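Local coordinates for Arf-GAP with coiled-coil, ANK repeat and PH domain-containing protein 2 (Homo sapiens, PDB 6IF3) that activates GTP hydrolysis by the small GTPase ARF6, without GAP activity for RAB35, and carries in this fragment the ankyrin repeats required for interaction with RAB35, at residues A34-A39 against E62-N67; P81-T86 against L115-E120; G89-V94 against V127-L132; F97-A102 against Q155-D160; A102-T107 against M135-R140. All coordinates share one frame; numbering follows the deposited sequence.

Contact 1: residues A34-A39 against E62-N67; sequences ADVNWA and EFLLQN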
# COMPACT_ATOMS: atom_id res chain seq x y z
N ALA A 34 -31.52 22.87 0.63
CA ALA A 34 -31.17 21.49 0.95
C ALA A 34 -29.95 21.44 1.87
O ALA A 34 -28.96 22.17 1.68
CB ALA A 34 -30.88 20.68 -0.32
N ASP A 35 -30.02 20.58 2.86
CA ASP A 35 -28.87 20.25 3.68
C ASP A 35 -28.00 19.28 2.90
O ASP A 35 -28.44 18.16 2.57
CB ASP A 35 -29.32 19.65 4.99
CG ASP A 35 -28.19 19.47 5.98
OD1 ASP A 35 -27.00 19.63 5.62
OD2 ASP A 35 -28.54 19.19 7.16
N VAL A 36 -26.78 19.69 2.65
CA VAL A 36 -25.87 18.84 1.91
C VAL A 36 -25.62 17.51 2.67
O VAL A 36 -25.21 16.51 2.05
CB VAL A 36 -24.55 19.60 1.65
CG1 VAL A 36 -23.78 19.87 2.98
CG2 VAL A 36 -23.69 18.91 0.60
N ASN A 37 -25.89 17.50 3.98
CA ASN A 37 -25.72 16.31 4.82
C ASN A 37 -27.05 15.68 5.23
O ASN A 37 -27.12 14.91 6.20
CB ASN A 37 -24.89 16.67 6.06
CG ASN A 37 -23.46 16.99 5.71
OD1 ASN A 37 -22.79 16.23 4.99
ND2 ASN A 37 -22.97 18.13 6.20
N TRP A 38 -28.10 15.99 4.46
CA TRP A 38 -29.43 15.45 4.71
C TRP A 38 -29.39 13.92 4.78
O TRP A 38 -28.72 13.28 3.97
CB TRP A 38 -30.36 15.90 3.60
CG TRP A 38 -31.82 15.48 3.82
CD1 TRP A 38 -32.71 16.06 4.67
CD2 TRP A 38 -32.53 14.44 3.13
NE1 TRP A 38 -33.93 15.44 4.57
CE2 TRP A 38 -33.85 14.45 3.62
CE3 TRP A 38 -32.19 13.52 2.13
CZ2 TRP A 38 -34.83 13.56 3.17
CZ3 TRP A 38 -33.18 12.63 1.68
CH2 TRP A 38 -34.47 12.67 2.20
N ALA A 39 -30.06 13.37 5.78
CA ALA A 39 -30.17 11.91 5.93
C ALA A 39 -31.59 11.46 5.62
O ALA A 39 -32.57 12.01 6.17
CB ALA A 39 -29.77 11.50 7.33
N GLU A 62 -17.16 15.29 -5.78
CA GLU A 62 -16.38 16.52 -5.66
C GLU A 62 -17.30 17.69 -5.36
O GLU A 62 -17.07 18.46 -4.42
CB GLU A 62 -15.59 16.80 -6.95
CG GLU A 62 -14.54 15.76 -7.32
CD GLU A 62 -14.01 15.98 -8.74
OE1 GLU A 62 -14.67 16.70 -9.52
OE2 GLU A 62 -12.92 15.44 -9.07
N PHE A 63 -18.39 17.82 -6.14
CA PHE A 63 -19.32 18.94 -5.96
C PHE A 63 -19.90 19.00 -4.53
O PHE A 63 -19.95 20.07 -3.90
CB PHE A 63 -20.44 18.82 -7.00
CG PHE A 63 -21.48 19.90 -6.93
CD1 PHE A 63 -21.30 21.07 -7.63
CD2 PHE A 63 -22.64 19.73 -6.17
CE1 PHE A 63 -22.26 22.10 -7.59
CE2 PHE A 63 -23.61 20.76 -6.12
CZ PHE A 63 -23.41 21.93 -6.83
N LEU A 64 -20.32 17.85 -4.02
CA LEU A 64 -20.85 17.79 -2.67
C LEU A 64 -19.81 18.19 -1.63
O LEU A 64 -20.08 18.99 -0.74
CB LEU A 64 -21.39 16.39 -2.39
CG LEU A 64 -22.69 16.11 -3.14
CD1 LEU A 64 -23.08 14.63 -3.02
CD2 LEU A 64 -23.85 17.01 -2.56
N LEU A 65 -18.59 17.68 -1.75
CA LEU A 65 -17.52 18.06 -0.82
C LEU A 65 -17.22 19.56 -0.88
O LEU A 65 -16.98 20.19 0.15
CB LEU A 65 -16.25 17.26 -1.13
CG LEU A 65 -16.35 15.78 -0.79
CD1 LEU A 65 -15.11 15.00 -1.32
CD2 LEU A 65 -16.54 15.53 0.70
N GLN A 66 -17.23 20.12 -2.09
CA GLN A 66 -16.99 21.55 -2.29
C GLN A 66 -18.10 22.39 -1.69
O GLN A 66 -17.92 23.56 -1.42
CB GLN A 66 -16.86 21.88 -3.77
CG GLN A 66 -15.59 21.35 -4.39
CD GLN A 66 -15.65 21.36 -5.90
OE1 GLN A 66 -16.64 21.81 -6.49
NE2 GLN A 66 -14.61 20.84 -6.52
N ASN A 67 -19.26 21.77 -1.48
CA ASN A 67 -20.40 22.51 -0.93
C ASN A 67 -20.71 22.09 0.52
O ASN A 67 -21.80 22.32 1.02
CB ASN A 67 -21.61 22.35 -1.84
CG ASN A 67 -21.49 23.17 -3.09
OD1 ASN A 67 -21.84 24.34 -3.08
ND2 ASN A 67 -20.97 22.59 -4.17
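N67, which meets V36 across this contact, carries the shortest polar bond of the two segments: its ND2 donates to F63 O at 2.7 Å, and the N-H...O angle of 169° shows the bond to be nearly straight. The acceptor lies in the amide plane of N67, whereas the donor is tilted out of the carbonyl plane of F63. The same ND2 also sits over the centre of the F63 ring. With its amide folded back onto the helix, N67 meets V36 through its backbone, and N67 O stands 3.7 Å from V36 CG1.

The other branch of V36 supplies the apolar half. V36 CG2 reaches L64 CD2 at 3.7 Å, the two side chains running past each other in opposite directions. A chi1 of 67° explains this division, since CG1 falls between the backbone N and carbonyl carbon of V36 while CG2 lies anti to N. No hydrogen bond links the segments, so the evidence is for packing of a loop valine on a helix end.

The loop itself is stiffened from within. A type I beta turn runs from D35 to W38, closed by W38 N to D35 O at 2.9 Å, and D35 OD1 takes N37 N at 2.9 Å from above its carboxylate plane, an Asx turn. As between successive layers of an ankyrin stack, the loop after helix 23-31 packs on the end of the second helix of ANK 1, helix 58-66. Around the contact, L64 is buried against M26 of helix 23-31, S18 of helix 10-19 and A52 of helix 48-55.

Contact 2: residues P81-T86 against L115-E120; sequences PLHHAT and LSIAVE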
# COMPACT_ATOMS: atom_id res chain seq x y z
N PRO A 81 -19.11 7.23 3.16
CA PRO A 81 -18.79 7.28 1.73
C PRO A 81 -17.59 6.39 1.40
O PRO A 81 -17.65 5.66 0.40
CB PRO A 81 -18.50 8.76 1.49
CG PRO A 81 -19.43 9.47 2.48
CD PRO A 81 -19.36 8.58 3.71
N LEU A 82 -16.54 6.43 2.20
CA LEU A 82 -15.39 5.61 1.88
C LEU A 82 -15.69 4.11 1.96
O LEU A 82 -15.24 3.35 1.11
CB LEU A 82 -14.21 5.96 2.80
CG LEU A 82 -12.92 5.15 2.60
CD1 LEU A 82 -12.35 5.22 1.20
CD2 LEU A 82 -11.87 5.58 3.66
N HIS A 83 -16.44 3.67 2.96
CA HIS A 83 -16.89 2.27 3.05
C HIS A 83 -17.61 1.85 1.77
O HIS A 83 -17.29 0.85 1.14
CB HIS A 83 -17.86 2.04 4.23
CG HIS A 83 -18.57 0.70 4.18
ND1 HIS A 83 -18.20 -0.38 4.96
CD2 HIS A 83 -19.62 0.28 3.44
CE1 HIS A 83 -18.98 -1.40 4.70
NE2 HIS A 83 -19.85 -1.04 3.77
N HIS A 84 -18.59 2.64 1.36
CA HIS A 84 -19.36 2.27 0.19
C HIS A 84 -18.55 2.28 -1.10
O HIS A 84 -18.74 1.40 -1.95
CB HIS A 84 -20.58 3.22 0.04
CG HIS A 84 -21.64 2.99 1.06
ND1 HIS A 84 -22.41 1.84 1.08
CD2 HIS A 84 -22.05 3.74 2.12
CE1 HIS A 84 -23.26 1.91 2.09
NE2 HIS A 84 -23.06 3.04 2.73
N ALA A 85 -17.65 3.26 -1.25
CA ALA A 85 -16.82 3.30 -2.44
C ALA A 85 -15.89 2.08 -2.50
O ALA A 85 -15.63 1.52 -3.57
CB ALA A 85 -16.00 4.56 -2.48
N THR A 86 -15.41 1.66 -1.32
CA THR A 86 -14.56 0.47 -1.25
C THR A 86 -15.32 -0.78 -1.65
O THR A 86 -14.85 -1.58 -2.45
CB THR A 86 -13.96 0.32 0.15
OG1 THR A 86 -13.15 1.47 0.41
CG2 THR A 86 -13.07 -0.95 0.26
N LEU A 115 -10.14 -1.12 4.76
CA LEU A 115 -9.00 -1.99 4.42
C LEU A 115 -9.39 -3.48 4.51
O LEU A 115 -9.03 -4.25 3.62
CB LEU A 115 -7.79 -1.74 5.34
CG LEU A 115 -6.55 -2.61 5.03
CD1 LEU A 115 -6.01 -2.35 3.62
CD2 LEU A 115 -5.48 -2.39 6.12
N SER A 116 -10.12 -3.87 5.55
CA SER A 116 -10.47 -5.30 5.69
C SER A 116 -11.33 -5.72 4.49
O SER A 116 -11.19 -6.82 3.98
CB SER A 116 -11.18 -5.58 7.01
OG SER A 116 -12.51 -5.06 7.04
N ILE A 117 -12.21 -4.84 4.06
CA ILE A 117 -13.10 -5.11 2.92
C ILE A 117 -12.27 -5.27 1.64
O ILE A 117 -12.43 -6.27 0.91
CB ILE A 117 -14.13 -3.99 2.80
CG1 ILE A 117 -15.04 -4.04 4.02
CG2 ILE A 117 -14.94 -4.11 1.50
CD1 ILE A 117 -15.95 -2.86 4.14
N ALA A 118 -11.40 -4.31 1.37
CA ALA A 118 -10.51 -4.38 0.20
C ALA A 118 -9.59 -5.59 0.17
O ALA A 118 -9.36 -6.16 -0.89
CB ALA A 118 -9.70 -3.06 0.11
N VAL A 119 -9.08 -5.99 1.33
CA VAL A 119 -8.21 -7.15 1.41
C VAL A 119 -9.04 -8.41 1.12
O VAL A 119 -8.58 -9.30 0.39
CB VAL A 119 -7.53 -7.27 2.80
CG1 VAL A 119 -6.91 -8.63 2.98
CG2 VAL A 119 -6.45 -6.22 2.94
N GLU A 120 -10.23 -8.52 1.70
CA GLU A 120 -11.06 -9.69 1.44
C GLU A 120 -11.44 -9.78 -0.04
O GLU A 120 -11.56 -10.88 -0.59
CB GLU A 120 -12.35 -9.67 2.26
CG GLU A 120 -13.21 -10.92 2.08
CD GLU A 120 -14.57 -10.82 2.75
OE1 GLU A 120 -15.34 -9.88 2.42
OE2 GLU A 120 -14.86 -11.67 3.62
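H83 and I117 meet with their side chains crossing at about a right angle. I117 CD1 is the touching atom, 3.4 Å from H83 CE1 and equally close to ND1, and it approaches the imidazole obliquely rather than over a face or at an edge. The histidine gets there because its CG is anti to the backbone N (chi1 168°), which carries the ring outward to the neighbouring helix. H83 CD2 lies over one face of the H84 ring, offset toward its rim, and H84 NE2 is held in turn by D75 OD2.

T86 points directly at the second helix and meets I117 at a slant. Its methyl, CG2, lies 3.9 Å from both I117 CG2 and A118 N, and 4.0 Å from A118 CB, so one methyl fits between two residues one position apart. The hydroxyl turns back to its own helix: T86 OG1 donates to L82 O at 2.9 Å. That oxygen is gripped twice, since it also takes T86 N at 3.0 Å from the opposite face of its carbonyl plane. The OG1 bond alone satisfies the buried hydroxyl and favours the rotation that leaves the methyl toward I117.

The axes of the short segments run parallel within 2° and 9.7 Å apart. T86 also touches V94 and A118 touches V127, which ties the pair to helices 91-99 and 124-141. Such side-by-side, parallel first helices of successive repeats are the hallmark of the ankyrin fold, here ANK 2 against ANK 3, and the run P81-L82-H83 matches the Pro-Leu-His of the ankyrin consensus.

Contact 3: residues G89-V94 against V127-L132; sequences GHTGQV and VTLLRL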
# COMPACT_ATOMS: atom_id res chain seq x y z
N GLY A 89 -15.88 -0.93 -5.36
CA GLY A 89 -14.67 -0.98 -6.19
C GLY A 89 -14.42 0.33 -6.91
O GLY A 89 -13.74 0.37 -7.94
N HIS A 90 -14.99 1.41 -6.38
CA HIS A 90 -14.81 2.75 -6.97
C HIS A 90 -13.49 3.39 -6.58
O HIS A 90 -13.40 4.26 -5.68
CB HIS A 90 -15.97 3.64 -6.56
CG HIS A 90 -17.27 3.20 -7.14
ND1 HIS A 90 -18.48 3.80 -6.82
CD2 HIS A 90 -17.57 2.21 -8.02
CE1 HIS A 90 -19.45 3.21 -7.50
NE2 HIS A 90 -18.93 2.24 -8.23
N THR A 91 -12.44 2.96 -7.27
CA THR A 91 -11.07 3.36 -6.95
C THR A 91 -10.87 4.88 -6.96
O THR A 91 -10.23 5.44 -6.06
CB THR A 91 -10.09 2.71 -7.92
OG1 THR A 91 -10.33 1.29 -7.99
CG2 THR A 91 -8.67 2.95 -7.45
N GLY A 92 -11.45 5.55 -7.94
CA GLY A 92 -11.27 7.00 -8.04
C GLY A 92 -11.92 7.73 -6.86
O GLY A 92 -11.31 8.67 -6.32
N GLN A 93 -13.11 7.30 -6.47
CA GLN A 93 -13.76 7.88 -5.30
C GLN A 93 -12.98 7.59 -4.03
O GLN A 93 -12.90 8.45 -3.16
CB GLN A 93 -15.20 7.38 -5.16
CG GLN A 93 -16.11 7.87 -6.28
CD GLN A 93 -17.49 7.21 -6.22
OE1 GLN A 93 -17.70 6.24 -5.49
NE2 GLN A 93 -18.43 7.75 -7.00
N VAL A 94 -12.39 6.40 -3.91
CA VAL A 94 -11.53 6.09 -2.74
C VAL A 94 -10.36 7.09 -2.69
O VAL A 94 -10.03 7.66 -1.65
CB VAL A 94 -11.02 4.63 -2.81
CG1 VAL A 94 -9.88 4.38 -1.79
CG2 VAL A 94 -12.19 3.66 -2.55
N VAL A 127 -6.46 -1.57 -2.02
CA VAL A 127 -5.59 -1.83 -0.86
C VAL A 127 -4.37 -0.91 -0.92
O VAL A 127 -3.93 -0.35 0.10
CB VAL A 127 -5.16 -3.30 -0.76
CG1 VAL A 127 -4.07 -3.48 0.26
CG2 VAL A 127 -6.39 -4.20 -0.45
N THR A 128 -3.79 -0.78 -2.12
CA THR A 128 -2.61 0.07 -2.29
C THR A 128 -2.89 1.54 -1.88
O THR A 128 -2.11 2.13 -1.12
CB THR A 128 -2.12 0.03 -3.73
OG1 THR A 128 -1.64 -1.30 -4.00
CG2 THR A 128 -0.94 1.04 -3.96
N LEU A 129 -4.00 2.11 -2.33
CA LEU A 129 -4.36 3.49 -1.95
C LEU A 129 -4.56 3.60 -0.43
O LEU A 129 -4.08 4.56 0.19
CB LEU A 129 -5.63 3.96 -2.65
CG LEU A 129 -5.53 4.05 -4.18
CD1 LEU A 129 -6.89 4.56 -4.72
CD2 LEU A 129 -4.40 4.99 -4.64
N LEU A 130 -5.28 2.65 0.17
CA LEU A 130 -5.53 2.70 1.61
C LEU A 130 -4.22 2.57 2.38
O LEU A 130 -4.01 3.31 3.34
CB LEU A 130 -6.50 1.57 2.04
CG LEU A 130 -7.94 1.75 1.56
CD1 LEU A 130 -8.77 0.48 1.79
CD2 LEU A 130 -8.62 2.89 2.30
N ARG A 131 -3.33 1.66 1.97
CA ARG A 131 -2.09 1.46 2.69
C ARG A 131 -1.15 2.64 2.52
O ARG A 131 -0.50 3.04 3.46
CB ARG A 131 -1.40 0.17 2.23
CG ARG A 131 -2.18 -1.08 2.60
CD ARG A 131 -1.44 -1.98 3.58
NE ARG A 131 -2.27 -3.07 4.07
CZ ARG A 131 -2.13 -4.35 3.72
NH1 ARG A 131 -1.18 -4.70 2.87
NH2 ARG A 131 -2.92 -5.28 4.23
N LEU A 132 -1.09 3.22 1.32
CA LEU A 132 -0.18 4.37 1.12
C LEU A 132 -0.69 5.62 1.86
O LEU A 132 0.10 6.42 2.37
CB LEU A 132 0.02 4.65 -0.36
CG LEU A 132 0.84 3.50 -1.01
CD1 LEU A 132 1.20 3.86 -2.42
CD2 LEU A 132 2.10 3.08 -0.19
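Second-helix stacking between neighbouring ankyrin repeats brings T91 and V94 of ANK 2 against L129 of ANK 3 in a wholly buried contact. One methyl carries most of it. L129 CD1 lies 3.6 Å from T91 CG2, where the two side chains cross at about a right angle, and 3.7 Å from T91 O. The same CD1 reaches V94 CG1 at 4.2 Å, this time at a slant. Their spacing of three residues puts T91 and V94 on one flank of the helix; chi1 then selects the branch sent across, T91 CG2 (OG1 at chi1 -51°) and V94 CG1 each lying anti to its own backbone N. No hydrogen bond crosses.

The start of helix 91-99 is fixed locally. G89 ends the preceding helix in a Schellman motif, its phi of 80° being easy for glycine, and H90 occupies the N-cap position. H90 ND1 donates to Q93 OE1 at 2.9 Å, coming from above the amide carbonyl plane.

Beyond the pair, M164 covers T91 and L129, and F161 of helix 157-161 reaches T91. V94 packs back on L82, A85 and T86 of helix 81-88, while V127, T128 and L132 on helix 124-141 pack on another protein chain, to whose backbone R131 NH1 is hydrogen-bonded.

Contact 4: residues F97-A102 against Q155-D160; sequences FLKRGA and QDIFRD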
# COMPACT_ATOMS: atom_id res chain seq x y z
N PHE A 97 -11.63 10.61 -1.58
CA PHE A 97 -11.98 10.65 -0.17
C PHE A 97 -10.75 10.60 0.71
O PHE A 97 -10.68 11.33 1.70
CB PHE A 97 -12.94 9.51 0.20
CG PHE A 97 -14.29 9.63 -0.46
CD1 PHE A 97 -14.81 10.87 -0.82
CD2 PHE A 97 -15.04 8.49 -0.73
CE1 PHE A 97 -16.06 10.97 -1.45
CE2 PHE A 97 -16.28 8.56 -1.35
CZ PHE A 97 -16.80 9.80 -1.72
N LEU A 98 -9.77 9.77 0.36
CA LEU A 98 -8.54 9.72 1.15
C LEU A 98 -7.83 11.09 1.13
O LEU A 98 -7.37 11.56 2.18
CB LEU A 98 -7.62 8.60 0.62
CG LEU A 98 -8.16 7.19 0.91
CD1 LEU A 98 -7.27 6.15 0.21
CD2 LEU A 98 -8.15 6.92 2.43
N LYS A 99 -7.77 11.76 -0.03
CA LYS A 99 -7.11 13.06 -0.12
C LYS A 99 -7.90 14.15 0.58
O LYS A 99 -7.35 15.19 0.94
CB LYS A 99 -6.89 13.44 -1.58
CG LYS A 99 -5.77 12.65 -2.20
CD LYS A 99 -5.74 12.75 -3.70
CE LYS A 99 -5.48 14.17 -4.18
NZ LYS A 99 -4.16 14.77 -3.81
N ARG A 100 -9.19 13.89 0.80
CA ARG A 100 -10.03 14.87 1.48
C ARG A 100 -10.22 14.58 2.96
O ARG A 100 -11.13 15.11 3.59
CB ARG A 100 -11.39 14.97 0.79
CG ARG A 100 -11.32 15.62 -0.58
CD ARG A 100 -10.59 16.95 -0.53
NE ARG A 100 -9.58 17.04 -1.58
CZ ARG A 100 -9.86 17.22 -2.86
NH1 ARG A 100 -11.12 17.36 -3.25
NH2 ARG A 100 -8.88 17.27 -3.75
N GLY A 101 -9.36 13.74 3.53
CA GLY A 101 -9.33 13.50 4.97
C GLY A 101 -10.33 12.49 5.52
O GLY A 101 -10.61 12.46 6.73
N ALA A 102 -10.90 11.67 4.66
CA ALA A 102 -11.78 10.60 5.13
C ALA A 102 -11.09 9.70 6.16
O ALA A 102 -9.89 9.36 6.02
CB ALA A 102 -12.27 9.77 3.97
N GLN A 155 3.64 10.35 0.21
CA GLN A 155 3.23 9.61 -0.98
C GLN A 155 2.17 10.37 -1.75
O GLN A 155 1.16 10.77 -1.20
CB GLN A 155 2.66 8.22 -0.62
CG GLN A 155 3.57 7.36 0.21
CD GLN A 155 4.92 7.20 -0.42
OE1 GLN A 155 5.03 6.95 -1.62
NE2 GLN A 155 5.96 7.41 0.38
N ASP A 156 2.41 10.56 -3.05
CA ASP A 156 1.45 11.21 -3.94
C ASP A 156 0.44 10.16 -4.42
O ASP A 156 0.66 9.50 -5.46
CB ASP A 156 2.22 11.82 -5.11
CG ASP A 156 1.35 12.65 -6.06
OD1 ASP A 156 0.09 12.56 -6.01
OD2 ASP A 156 1.94 13.42 -6.86
N ILE A 157 -0.66 9.95 -3.69
CA ILE A 157 -1.50 8.80 -4.06
C ILE A 157 -2.30 9.12 -5.33
O ILE A 157 -2.78 8.19 -6.00
CB ILE A 157 -2.41 8.35 -2.91
CG1 ILE A 157 -3.38 9.46 -2.53
CG2 ILE A 157 -1.57 7.89 -1.69
CD1 ILE A 157 -4.52 8.95 -1.61
N PHE A 158 -2.46 10.41 -5.66
CA PHE A 158 -3.08 10.70 -6.96
C PHE A 158 -2.23 10.16 -8.09
O PHE A 158 -2.75 9.60 -9.07
CB PHE A 158 -3.30 12.20 -7.17
CG PHE A 158 -3.72 12.52 -8.59
CD1 PHE A 158 -5.01 12.25 -9.02
CD2 PHE A 158 -2.79 13.03 -9.50
CE1 PHE A 158 -5.38 12.53 -10.35
CE2 PHE A 158 -3.15 13.30 -10.82
CZ PHE A 158 -4.46 13.05 -11.25
N ARG A 159 -0.92 10.38 -8.00
CA ARG A 159 -0.02 9.88 -9.02
C ARG A 159 -0.15 8.37 -9.13
O ARG A 159 -0.19 7.81 -10.23
CB ARG A 159 1.43 10.26 -8.71
CG ARG A 159 2.37 9.92 -9.89
CD ARG A 159 3.78 10.30 -9.57
NE ARG A 159 4.64 10.23 -10.74
CZ ARG A 159 5.92 10.61 -10.74
NH1 ARG A 159 6.45 11.06 -9.61
NH2 ARG A 159 6.64 10.57 -11.86
N ASP A 160 -0.22 7.70 -7.98
CA ASP A 160 -0.40 6.24 -7.97
C ASP A 160 -1.76 5.80 -8.53
O ASP A 160 -1.85 4.73 -9.16
CB ASP A 160 -0.26 5.71 -6.55
CG ASP A 160 1.10 6.01 -5.97
OD1 ASP A 160 2.07 5.94 -6.73
OD2 ASP A 160 1.19 6.33 -4.78
O HOH W 1 -1.95 12.91 -4.12
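K99 and I157 lie 8.1 Å apart at their CA atoms, the nearest CA pair between the end of helix 91-99 and the start of helix 157-161, so the gap is bridged by side chains. Helix 91-99 stops in a Schellman motif, with A102 N bonded to F97 O and G101 N to L98 O around the positive phi of G101.

I157 fills the junction. With chi1 at 62°, its CG1 stands between the backbone N and carbonyl carbon, and the chain continues to CD1, which meets L98 CB at 3.8 Å and K99 CG at 3.9 Å. K99 slides past I157 in the opposite direction, then bends at chi3 and chi4, and its CE passes F158 CB at 4.2 Å. L132 of helix 124-141 also packs on I157.

The polar link is indirect. K99 NZ donates to a water at 2.9 Å, and that water donates to D156 OD1 at 2.8 Å while accepting from F158 N at 3.0 Å. D156 OD1 also caps the helix by taking R159 N from above its carboxylate plane. With K99 NZ and D156 OD1 themselves 5.3 Å apart, the lysine probably favours the charged cap electrostatically through the water, without a direct salt bridge, and its aliphatic part shares in the apolar packing.

Contact 5: residues A102-T107 against M135-R140; sequences ANQHAT and MNEEMR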
# COMPACT_ATOMS: atom_id res chain seq x y z
N ALA A 102 -10.90 11.67 4.66
CA ALA A 102 -11.78 10.60 5.13
C ALA A 102 -11.09 9.70 6.16
O ALA A 102 -9.89 9.36 6.02
CB ALA A 102 -12.27 9.77 3.97
N ASN A 103 -11.85 9.32 7.18
CA ASN A 103 -11.37 8.41 8.23
C ASN A 103 -11.43 6.96 7.77
O ASN A 103 -12.50 6.34 7.70
CB ASN A 103 -12.20 8.60 9.49
CG ASN A 103 -11.86 7.63 10.57
OD1 ASN A 103 -10.76 7.06 10.56
ND2 ASN A 103 -12.75 7.47 11.55
N GLN A 104 -10.27 6.41 7.40
CA GLN A 104 -10.29 5.04 6.89
C GLN A 104 -10.24 4.03 8.02
O GLN A 104 -10.31 2.82 7.78
CB GLN A 104 -9.14 4.80 5.93
CG GLN A 104 -7.75 4.73 6.58
CD GLN A 104 -6.77 4.07 5.65
OE1 GLN A 104 -6.78 2.84 5.48
NE2 GLN A 104 -5.95 4.88 4.99
N HIS A 105 -10.13 4.51 9.25
CA HIS A 105 -10.12 3.61 10.42
C HIS A 105 -11.54 3.32 10.91
O HIS A 105 -11.73 2.39 11.71
CB HIS A 105 -9.26 4.23 11.52
CG HIS A 105 -7.85 4.46 11.06
ND1 HIS A 105 -6.90 3.47 11.07
CD2 HIS A 105 -7.27 5.54 10.48
CE1 HIS A 105 -5.77 3.94 10.57
NE2 HIS A 105 -5.97 5.20 10.20
N ALA A 106 -12.51 4.09 10.43
CA ALA A 106 -13.92 3.90 10.80
C ALA A 106 -14.37 2.48 10.51
O ALA A 106 -14.11 1.95 9.42
CB ALA A 106 -14.81 4.91 10.04
N THR A 107 -15.02 1.84 11.47
CA THR A 107 -15.64 0.54 11.20
C THR A 107 -17.15 0.66 11.23
O THR A 107 -17.69 1.48 11.97
CB THR A 107 -15.24 -0.55 12.20
OG1 THR A 107 -15.61 -0.16 13.53
CG2 THR A 107 -13.74 -0.82 12.16
N MET A 135 0.47 5.08 5.33
CA MET A 135 1.89 5.41 5.42
C MET A 135 2.07 6.93 5.62
O MET A 135 2.88 7.35 6.44
CB MET A 135 2.61 4.92 4.16
CG MET A 135 4.12 5.09 4.22
SD MET A 135 4.91 4.62 2.66
CE MET A 135 4.77 2.85 2.71
N ASN A 136 1.30 7.72 4.88
CA ASN A 136 1.31 9.17 5.06
C ASN A 136 0.88 9.56 6.46
O ASN A 136 1.47 10.46 7.06
CB ASN A 136 0.41 9.85 4.04
CG ASN A 136 1.05 9.90 2.65
OD1 ASN A 136 2.25 9.63 2.51
ND2 ASN A 136 0.27 10.27 1.64
N GLU A 137 -0.13 8.88 6.98
CA GLU A 137 -0.57 9.14 8.38
C GLU A 137 0.57 8.87 9.34
O GLU A 137 0.85 9.68 10.25
CB GLU A 137 -1.77 8.27 8.74
CG GLU A 137 -3.02 8.54 7.94
CD GLU A 137 -4.21 7.71 8.43
OE1 GLU A 137 -4.05 6.97 9.43
OE2 GLU A 137 -5.30 7.82 7.83
N GLU A 138 1.25 7.76 9.15
CA GLU A 138 2.34 7.39 10.06
C GLU A 138 3.54 8.33 9.95
O GLU A 138 4.20 8.66 10.95
CB GLU A 138 2.80 5.95 9.81
CG GLU A 138 1.80 4.89 10.21
CD GLU A 138 2.43 3.50 10.27
OE1 GLU A 138 3.67 3.43 10.44
OE2 GLU A 138 1.70 2.50 10.15
N MET A 139 3.85 8.75 8.73
CA MET A 139 4.93 9.71 8.50
C MET A 139 4.62 11.04 9.17
O MET A 139 5.52 11.69 9.73
CB MET A 139 5.18 9.91 6.99
CG MET A 139 5.84 8.71 6.29
SD MET A 139 7.49 8.22 6.88
CE MET A 139 8.46 9.56 6.24
N ARG A 140 3.35 11.44 9.13
CA ARG A 140 2.93 12.70 9.72
C ARG A 140 2.94 12.63 11.24
O ARG A 140 3.39 13.56 11.91
CB ARG A 140 1.53 13.08 9.21
O HOH W 2 -7.86 7.95 8.14
O HOH W 3 -5.95 7.81 5.37
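Torsions aim H105 and E137 at each other from opposite directions: chi1 of -59° sets the imidazole beside its backbone N, and E137, with an extended chain beyond CG, reaches straight off helix 124-141. H105 NE2 then donates to E137 OE1 at 2.7 Å, almost straight at 167°. The carboxylate oxygen lies at the ring edge, near its plane, and uses its syn lone pair, although the ring and carboxylate planes are turned 45° apart.

Q104 CG covers one face of the imidazole, while an Asx turn, N103 OD1 taking H105 N at 2.9 Å, fixes the backbone that carries the ring. Q104 CG also stands 4.1 Å from E137 OE2, but its amide is engaged with R134 NE through OE1 and with L130 O through NE2.

The second carboxylate oxygen is held by waters. One accepts from Q104 N at 3.0 Å and donates to E137 OE2 at 2.6 Å; another accepts from Q104 NE2 and donates to the same oxygen. The direct bond and the two waters join the loop of ANK 2 to the long helix of ANK 3. Three donors thus meet the E137 carboxylate, an arrangement consistent with an ionised glutamate that may in turn favour protonated H105.

In the fold
Contact 1 comes first along the chain and stands apart, its centre 20 to 23 Å from the others, at the N-terminal end of the ankyrin stack; it touches contact 4 through L65 against F97 and R100. Contacts 2 to 5 cluster closer together. Contacts 2 and 3, with centres 8 Å apart, join ANK 2 to ANK 3 through their first and second helices, and their segments interleave along the chain. Contacts 3 and 4 share helix 91-99, contacts 3 and 5 share helix 124-141, and contacts 4 and 5 share A102. L130 O to Q104 NE2 ties contact 3 to contact 5. Contact 4 lays the C-terminal helix 157-161 across helices 91-99 and 124-141.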